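Local coordinates for uncharacterized protein aq_328 (Aquifex aeolicus, PDB 1R4V) that is of unknown function but adopts an ancestral histone fold and may take part in protein heterodimerization, at residues Thr38-Asp43 and Val145-Thr150; Lys62-Ala67 and Ile113-Pro118. All coordinates share one frame; numbering follows the deposited sequence.

Contact 1 (Thr38-Asp43 and Val145-Thr150); sequences TELDID and VIKKAT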
ATOM      1  N   THR A  38      14.341   5.019 -10.226  1.00 29.59           N
ATOM      2  CA  THR A  38      15.620   5.557  -9.752  1.00 31.24           C
ATOM      3  C   THR A  38      16.113   4.940  -8.447  1.00 31.97           C
ATOM      4  O   THR A  38      17.310   4.710  -8.307  1.00 33.32           O
ATOM      5  CB  THR A  38      15.533   7.100  -9.632  1.00 30.15           C
ATOM      6  OG1 THR A  38      14.450   7.465  -8.754  1.00 34.78           O
ATOM      7  CG2 THR A  38      15.136   7.692 -10.957  1.00 29.94           C
ATOM      8  N   GLU A  39      15.227   4.661  -7.492  1.00 32.97           N
ATOM      9  CA  GLU A  39      15.656   4.140  -6.189  1.00 33.54           C
ATOM     10  C   GLU A  39      15.494   2.627  -5.988  1.00 34.18           C
ATOM     11  O   GLU A  39      16.260   2.030  -5.231  1.00 35.06           O
ATOM     12  CB  GLU A  39      14.964   4.906  -5.049  1.00 34.88           C
ATOM     13  CG  GLU A  39      15.226   6.412  -5.040  1.00 40.46           C
ATOM     14  CD  GLU A  39      16.698   6.818  -4.891  1.00 46.89           C
ATOM     15  OE1 GLU A  39      17.460   6.147  -4.149  1.00 48.76           O
ATOM     16  OE2 GLU A  39      17.104   7.831  -5.516  1.00 50.96           O
ATOM     17  N   LEU A  40      14.516   2.003  -6.647  1.00 34.01           N
ATOM     18  CA  LEU A  40      14.223   0.576  -6.470  1.00 33.52           C
ATOM     19  C   LEU A  40      14.525  -0.324  -7.669  1.00 33.53           C
ATOM     20  O   LEU A  40      14.390  -1.529  -7.535  1.00 34.17           O
ATOM     21  CB  LEU A  40      12.748   0.402  -6.075  1.00 33.27           C
ATOM     22  CG  LEU A  40      12.272   1.174  -4.847  1.00 32.04           C
ATOM     23  CD1 LEU A  40      10.770   1.013  -4.550  1.00 30.41           C
ATOM     24  CD2 LEU A  40      13.082   0.756  -3.643  1.00 35.50           C
ATOM     25  N   ASP A  41      14.935   0.236  -8.810  1.00 33.04           N
ATOM     26  CA  ASP A  41      15.262  -0.487 -10.044  1.00 32.54           C
ATOM     27  C   ASP A  41      14.065  -1.233 -10.634  1.00 30.30           C
ATOM     28  O   ASP A  41      14.214  -2.350 -11.141  1.00 30.68           O
ATOM     29  CB  ASP A  41      16.437  -1.464  -9.843  1.00 34.43           C
ATOM     30  CG  ASP A  41      17.752  -0.759  -9.498  1.00 44.96           C
ATOM     31  OD1 ASP A  41      18.408  -1.178  -8.513  1.00 52.65           O
ATOM     32  OD2 ASP A  41      18.209   0.222 -10.145  1.00 55.59           O
ATOM     33  N   ILE A  42      12.884  -0.629 -10.555  1.00 26.60           N
ATOM     34  CA  ILE A  42      11.677  -1.218 -11.102  1.00 25.76           C
ATOM     35  C   ILE A  42      11.086  -0.205 -12.067  1.00 24.19           C
ATOM     36  O   ILE A  42      10.757   0.915 -11.684  1.00 23.58           O
ATOM     37  CB  ILE A  42      10.633  -1.550 -10.028  1.00 23.88           C
ATOM     38  CG1 ILE A  42      11.125  -2.638  -9.071  1.00 26.05           C
ATOM     39  CG2 ILE A  42       9.324  -1.940 -10.721  1.00 22.66           C
ATOM     40  CD1 ILE A  42      10.394  -2.661  -7.747  1.00 24.70           C
ATOM     41  N   ASP A  43      10.943  -0.621 -13.313  1.00 23.11           N
ATOM     42  CA  ASP A  43      10.391   0.202 -14.359  1.00 24.54           C
ATOM     43  C   ASP A  43       8.891  -0.084 -14.476  1.00 23.99           C
ATOM     44  O   ASP A  43       8.476  -1.110 -14.994  1.00 21.28           O
ATOM     45  CB  ASP A  43      11.157  -0.104 -15.644  1.00 27.21           C
ATOM     46  CG  ASP A  43      10.701   0.722 -16.842  1.00 35.78           C
ATOM     47  OD1 ASP A  43       9.813   1.595 -16.699  1.00 45.99           O
ATOM     48  OD2 ASP A  43      11.177   0.560 -18.001  1.00 46.88           O
ATOM     49  N   VAL A 145       8.620  -7.586  -3.133  1.00 20.86           N
ATOM     50  CA  VAL A 145       8.062  -8.784  -3.726  1.00 20.18           C
ATOM     51  C   VAL A 145       8.281  -8.755  -5.243  1.00 18.46           C
ATOM     52  O   VAL A 145       8.635  -9.789  -5.803  1.00 17.16           O
ATOM     53  CB  VAL A 145       6.574  -8.947  -3.358  1.00 20.93           C
ATOM     54  CG1 VAL A 145       5.975 -10.176  -4.069  1.00 19.56           C
ATOM     55  CG2 VAL A 145       6.452  -9.074  -1.823  1.00 22.22           C
ATOM     56  N   ILE A 146       8.103  -7.608  -5.902  1.00 16.04           N
ATOM     57  CA  ILE A 146       8.333  -7.530  -7.361  1.00 17.26           C
ATOM     58  C   ILE A 146       9.744  -7.991  -7.721  1.00 16.94           C
ATOM     59  O   ILE A 146       9.948  -8.797  -8.625  1.00 16.63           O
ATOM     60  CB  ILE A 146       8.098  -6.089  -7.876  1.00 16.91           C
ATOM     61  CG1 ILE A 146       6.595  -5.749  -7.844  1.00 19.46           C
ATOM     62  CG2 ILE A 146       8.682  -5.867  -9.264  1.00 17.31           C
ATOM     63  CD1 ILE A 146       6.300  -4.295  -7.859  1.00 22.19           C
ATOM     64  N   LYS A 147      10.723  -7.451  -7.009  1.00 19.71           N
ATOM     65  CA  LYS A 147      12.124  -7.799  -7.213  1.00 21.04           C
ATOM     66  C   LYS A 147      12.466  -9.242  -6.909  1.00 19.73           C
ATOM     67  O   LYS A 147      13.298  -9.828  -7.605  1.00 20.34           O
ATOM     68  CB  LYS A 147      13.008  -6.868  -6.396  1.00 22.56           C
ATOM     69  CG  LYS A 147      13.042  -5.495  -7.060  1.00 27.59           C
ATOM     70  CD  LYS A 147      14.189  -4.630  -6.560  1.00 33.41           C
ATOM     71  CE  LYS A 147      13.836  -3.961  -5.256  1.00 39.81           C
ATOM     72  NZ  LYS A 147      14.780  -2.834  -5.047  1.00 45.88           N
ATOM     73  N   LYS A 148      11.832  -9.814  -5.895  1.00 17.82           N
ATOM     74  CA  LYS A 148      12.060 -11.214  -5.541  1.00 19.36           C
ATOM     75  C   LYS A 148      11.217 -12.232  -6.310  1.00 19.60           C
ATOM     76  O   LYS A 148      11.535 -13.419  -6.296  1.00 21.31           O
ATOM     77  CB  LYS A 148      11.836 -11.385  -4.045  1.00 17.25           C
ATOM     78  CG  LYS A 148      13.028 -10.870  -3.282  1.00 21.08           C
ATOM     79  CD  LYS A 148      12.732 -10.522  -1.868  1.00 18.23           C
ATOM     80  CE  LYS A 148      14.026 -10.007  -1.248  1.00 19.12           C
ATOM     81  NZ  LYS A 148      13.789  -9.588   0.126  1.00 19.13           N
ATOM     82  N   ALA A 149      10.166 -11.807  -6.993  1.00 20.67           N
ATOM     83  CA  ALA A 149       9.269 -12.750  -7.677  1.00 21.05           C
ATOM     84  C   ALA A 149       9.177 -12.655  -9.202  1.00 22.21           C
ATOM     85  O   ALA A 149       8.904 -13.662  -9.826  1.00 23.33           O
ATOM     86  CB  ALA A 149       7.882 -12.667  -7.085  1.00 21.78           C
ATOM     87  N   THR A 150       9.398 -11.498  -9.818  1.00 23.67           N
ATOM     88  CA  THR A 150       9.086 -11.345 -11.234  1.00 22.68           C
ATOM     89  C   THR A 150      10.206 -11.735 -12.178  1.00 24.11           C
ATOM     90  O   THR A 150       9.900 -12.245 -13.253  1.00 24.35           O
ATOM     91  CB  THR A 150       8.635  -9.909 -11.602  1.00 23.19           C
ATOM     92  OG1 THR A 150       9.676  -8.953 -11.393  1.00 24.80           O
ATOM     93  CG2 THR A 150       7.485  -9.449 -10.731  1.00 23.62           C
TER
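Lys147 reaches from helix 131-149 to the chain that follows helix 29-40. There its NZ gives a hydrogen bond of 2.8 Å to the backbone O of Leu40. The lysine chain is bent at chi3 (-82°) and otherwise extended. CD and CE also lie near the accepting oxygen, and CD comes to 3.3 Å of Leu40 O. The ammonium nitrogen meets the carbonyl at a C=O...N angle of 122°, tilted 25° from the carbonyl plane. Asp41, with positive phi, is the first residue to leave helical phi/psi, so the bond falls on the carbonyl just before it.

Beside this polar link, Ile42 turns its side chain to helix 131-149. CG1 is anti to the carbonyl carbon, and the chain runs on to make CD1 the touching atom. CD1 meets two neighbours in sequence: CG2 of Ile146 at 3.9 Å, and CG of Lys147 at 3.9 Å. Ile42 also packs on Phe36, Ala143 and Pro155, and Ile146 shares Pro155. Replacing Ile42 by an alanine is likely to open a gap beside Ile146 CG2 and to take away the apolar contact of Lys147 CG.

Within the second segment, Thr150 bonds Ile146 O twice. Its OG1 lies 2.8 Å from Ile146 O, while its N reaches the same oxygen from the opposite face of the carbonyl plane.

Asp41 OD1 lies 5.3 Å from Lys147 NZ, not in contact. Its negative charge probably favours the ammonium group there. The chemistry is thus split: the exposed Lys147 brings a charged donor to the carbonyl of Leu40, and the buried Ile42 of the loop packs against the buried Ile146 of helix 131-149.

Contact 2 (Lys62-Ala67 and Ile113-Pro118); sequences KLFYGA and IAFIPP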
ATOM      1  N   LYS A  62      -7.464  -5.864   3.779  1.00 18.52           N
ATOM      2  CA  LYS A  62      -7.134  -7.051   4.592  1.00 19.30           C
ATOM      3  C   LYS A  62      -6.560  -6.728   5.966  1.00 17.72           C
ATOM      4  O   LYS A  62      -6.704  -7.511   6.916  1.00 18.02           O
ATOM      5  CB  LYS A  62      -6.208  -7.996   3.836  1.00 18.96           C
ATOM      6  CG  LYS A  62      -6.945  -8.718   2.756  1.00 22.31           C
ATOM      7  CD  LYS A  62      -6.085  -9.779   2.069  1.00 27.88           C
ATOM      8  CE  LYS A  62      -6.558 -11.184   2.429  1.00 30.74           C
ATOM      9  NZ  LYS A  62      -5.794 -12.255   1.728  1.00 33.93           N
ATOM     10  N   LEU A  63      -5.970  -5.551   6.115  1.00 17.44           N
ATOM     11  CA  LEU A  63      -5.500  -5.137   7.422  1.00 17.67           C
ATOM     12  C   LEU A  63      -6.629  -4.912   8.424  1.00 18.10           C
ATOM     13  O   LEU A  63      -6.380  -4.897   9.627  1.00 19.28           O
ATOM     14  CB  LEU A  63      -4.643  -3.871   7.334  1.00 18.17           C
ATOM     15  CG  LEU A  63      -3.371  -3.992   6.487  1.00 18.85           C
ATOM     16  CD1 LEU A  63      -2.662  -2.664   6.381  1.00 21.06           C
ATOM     17  CD2 LEU A  63      -2.432  -5.060   7.000  1.00 22.09           C
ATOM     18  N   PHE A  64      -7.848  -4.748   7.941  1.00 17.16           N
ATOM     19  CA  PHE A  64      -9.020  -4.595   8.807  1.00 17.56           C
ATOM     20  C   PHE A  64      -9.630  -5.929   9.279  1.00 18.71           C
ATOM     21  O   PHE A  64     -10.603  -5.949  10.033  1.00 18.60           O
ATOM     22  CB  PHE A  64     -10.035  -3.665   8.129  1.00 18.07           C
ATOM     23  CG  PHE A  64      -9.601  -2.235   8.131  1.00 18.55           C
ATOM     24  CD1 PHE A  64      -8.676  -1.769   7.192  1.00 18.59           C
ATOM     25  CD2 PHE A  64     -10.074  -1.343   9.091  1.00 15.41           C
ATOM     26  CE1 PHE A  64      -8.238  -0.458   7.207  1.00 19.38           C
ATOM     27  CE2 PHE A  64      -9.627  -0.040   9.090  1.00 16.07           C
ATOM     28  CZ  PHE A  64      -8.728   0.409   8.156  1.00 18.03           C
ATOM     29  N   TYR A  65      -9.069  -7.067   8.875  1.00 18.33           N
ATOM     30  CA  TYR A  65      -9.470  -8.360   9.426  1.00 17.74           C
ATOM     31  C   TYR A  65      -9.282  -8.383  10.945  1.00 15.86           C
ATOM     32  O   TYR A  65      -8.200  -8.087  11.468  1.00 16.75           O
ATOM     33  CB  TYR A  65      -8.637  -9.504   8.814  1.00 20.02           C
ATOM     34  CG  TYR A  65      -8.898 -10.860   9.438  1.00 20.02           C
ATOM     35  CD1 TYR A  65     -10.017 -11.610   9.065  1.00 25.19           C
ATOM     36  CD2 TYR A  65      -8.025 -11.391  10.396  1.00 24.24           C
ATOM     37  CE1 TYR A  65     -10.272 -12.879   9.650  1.00 24.17           C
ATOM     38  CE2 TYR A  65      -8.256 -12.653  10.973  1.00 22.56           C
ATOM     39  CZ  TYR A  65      -9.382 -13.384  10.613  1.00 24.57           C
ATOM     40  OH  TYR A  65      -9.559 -14.633  11.195  1.00 21.87           O
ATOM     41  N   GLY A  66     -10.355  -8.698  11.639  1.00 17.99           N
ATOM     42  CA  GLY A  66     -10.365  -8.732  13.100  1.00 19.43           C
ATOM     43  C   GLY A  66     -10.447  -7.390  13.795  1.00 17.92           C
ATOM     44  O   GLY A  66     -10.601  -7.377  15.018  1.00 17.11           O
ATOM     45  N   ALA A  67     -10.409  -6.280  13.057  1.00 17.18           N
ATOM     46  CA  ALA A  67     -10.296  -4.964  13.673  1.00 18.69           C
ATOM     47  C   ALA A  67     -11.517  -4.513  14.487  1.00 17.73           C
ATOM     48  O   ALA A  67     -11.366  -3.946  15.565  1.00 15.90           O
ATOM     49  CB  ALA A  67      -9.904  -3.900  12.686  1.00 18.85           C
ATOM     50  N   ILE A 113      -6.616   5.896  -4.905  1.00 25.76           N
ATOM     51  CA  ILE A 113      -7.221   4.577  -4.706  1.00 24.50           C
ATOM     52  C   ILE A 113      -8.626   4.604  -4.104  1.00 24.57           C
ATOM     53  O   ILE A 113      -9.346   3.603  -4.189  1.00 26.09           O
ATOM     54  CB  ILE A 113      -6.298   3.610  -3.950  1.00 23.70           C
ATOM     55  CG1 ILE A 113      -5.949   4.111  -2.546  1.00 21.71           C
ATOM     56  CG2 ILE A 113      -5.064   3.344  -4.814  1.00 27.94           C
ATOM     57  CD1 ILE A 113      -5.442   3.051  -1.586  1.00 25.16           C
ATOM     58  N   ALA A 114      -9.030   5.733  -3.520  1.00 25.72           N
ATOM     59  CA  ALA A 114     -10.372   5.925  -2.982  1.00 25.61           C
ATOM     60  C   ALA A 114     -10.706   4.761  -2.037  1.00 25.03           C
ATOM     61  O   ALA A 114     -11.691   4.040  -2.221  1.00 24.50           O
ATOM     62  CB  ALA A 114     -11.395   6.046  -4.094  1.00 25.54           C
ATOM     63  N   PHE A 115      -9.859   4.604  -1.028  1.00 25.26           N
ATOM     64  CA  PHE A 115      -9.931   3.469  -0.122  1.00 25.76           C
ATOM     65  C   PHE A 115     -11.141   3.557   0.809  1.00 25.83           C
ATOM     66  O   PHE A 115     -11.404   4.604   1.384  1.00 26.43           O
ATOM     67  CB  PHE A 115      -8.639   3.389   0.700  1.00 25.98           C
ATOM     68  CG  PHE A 115      -8.643   2.295   1.717  1.00 23.39           C
ATOM     69  CD1 PHE A 115      -8.586   2.579   3.072  1.00 26.89           C
ATOM     70  CD2 PHE A 115      -8.721   0.973   1.317  1.00 25.31           C
ATOM     71  CE1 PHE A 115      -8.596   1.555   4.007  1.00 27.38           C
ATOM     72  CE2 PHE A 115      -8.726  -0.058   2.249  1.00 23.85           C
ATOM     73  CZ  PHE A 115      -8.676   0.242   3.602  1.00 23.50           C
ATOM     74  N   ILE A 116     -11.874   2.455   0.933  1.00 25.55           N
ATOM     75  CA  ILE A 116     -13.014   2.315   1.842  1.00 27.01           C
ATOM     76  C   ILE A 116     -12.754   1.040   2.630  1.00 25.74           C
ATOM     77  O   ILE A 116     -12.814  -0.059   2.080  1.00 25.19           O
ATOM     78  CB  ILE A 116     -14.321   2.203   1.049  1.00 27.63           C
ATOM     79  CG1 ILE A 116     -14.535   3.486   0.230  1.00 30.56           C
ATOM     80  CG2 ILE A 116     -15.519   1.941   1.979  1.00 28.28           C
ATOM     81  CD1 ILE A 116     -15.522   3.338  -0.899  1.00 30.75           C
ATOM     82  N   PRO A 117     -12.428   1.130   3.908  1.00 25.99           N
ATOM     83  CA  PRO A 117     -12.176  -0.103   4.647  1.00 26.45           C
ATOM     84  C   PRO A 117     -13.462  -0.927   4.768  1.00 25.60           C
ATOM     85  O   PRO A 117     -14.550  -0.353   4.855  1.00 25.59           O
ATOM     86  CB  PRO A 117     -11.659   0.393   5.995  1.00 26.65           C
ATOM     87  CG  PRO A 117     -12.130   1.769   6.105  1.00 25.82           C
ATOM     88  CD  PRO A 117     -12.241   2.324   4.741  1.00 27.47           C
ATOM     89  N   PRO A 118     -13.346  -2.244   4.745  1.00 25.58           N
ATOM     90  CA  PRO A 118     -14.513  -3.127   4.803  1.00 25.53           C
ATOM     91  C   PRO A 118     -15.059  -3.332   6.216  1.00 25.35           C
ATOM     92  O   PRO A 118     -15.125  -4.450   6.713  1.00 28.49           O
ATOM     93  CB  PRO A 118     -13.967  -4.425   4.213  1.00 26.60           C
ATOM     94  CG  PRO A 118     -12.494  -4.438   4.600  1.00 26.39           C
ATOM     95  CD  PRO A 118     -12.081  -2.998   4.629  1.00 27.02           C
TER
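Pro117 lays its CB over one face of the Phe64 ring. The carbon stands 3.5 Å from the ring centroid and only 7° off the ring normal, a well-centred CH-pi contact. Of the ring carbons, CZ is nearest to Pro117 CB, at 3.6 Å. Phe64 has CG anti to its carbonyl carbon (chi1 -73°), which carries the ring from the turn toward the 113-118 loop.

Phe115 meets the same ring differently. The two ring planes are inclined at 42° and their centroids are 5.9 Å apart, an oblique pair. Phe64 CE1 sits at the edge of the Phe115 ring, near its plane, and is 3.7 Å from Phe115 CZ. CG of Phe115 is anti to the backbone N, and this places the ring beside Phe64. Pro117 N lies over the rim of one face of the Phe115 ring, which also stacks with Phe60.

A histone fold has a long central helix flanked through two loops by shorter helices. Here the 62-67 loop follows the long helix 46-62 and leads to the short helix 67-73, with a type I beta turn from Lys62 to Tyr65. Residues 113-118 lead from helix 106-113 to strand 122-123, so the contact brings two loops together. Tyr131 of helix 131-149 touches both Phe64 and Pro117, and so does Val123.

Pro118 adds a looser touch at the base of the phenylalanine, where its CD lies 4.1 Å from Phe64 CB.

How the contacts relate
The contacts lie on opposite sides of the chain's centre. Their centres are 26 Å apart and their nearest atoms about 13 Å apart, so they do not touch. Along the chain, contact 2 is nested inside the loop closed by contact 1. Helix 131-149 connects them: it supplies one segment of contact 1, and its Tyr131 packs on contact 2. Contact 1 lies where helix 29-40 and its following loop meet helix 131-149, whereas contact 2 joins two loops. The side chain of Ile42 is about 11 Å from a bound zinc ion. The zinc ligands seen here, Glu21 with Asp46 and Glu158 with Glu161, belong to neither contact.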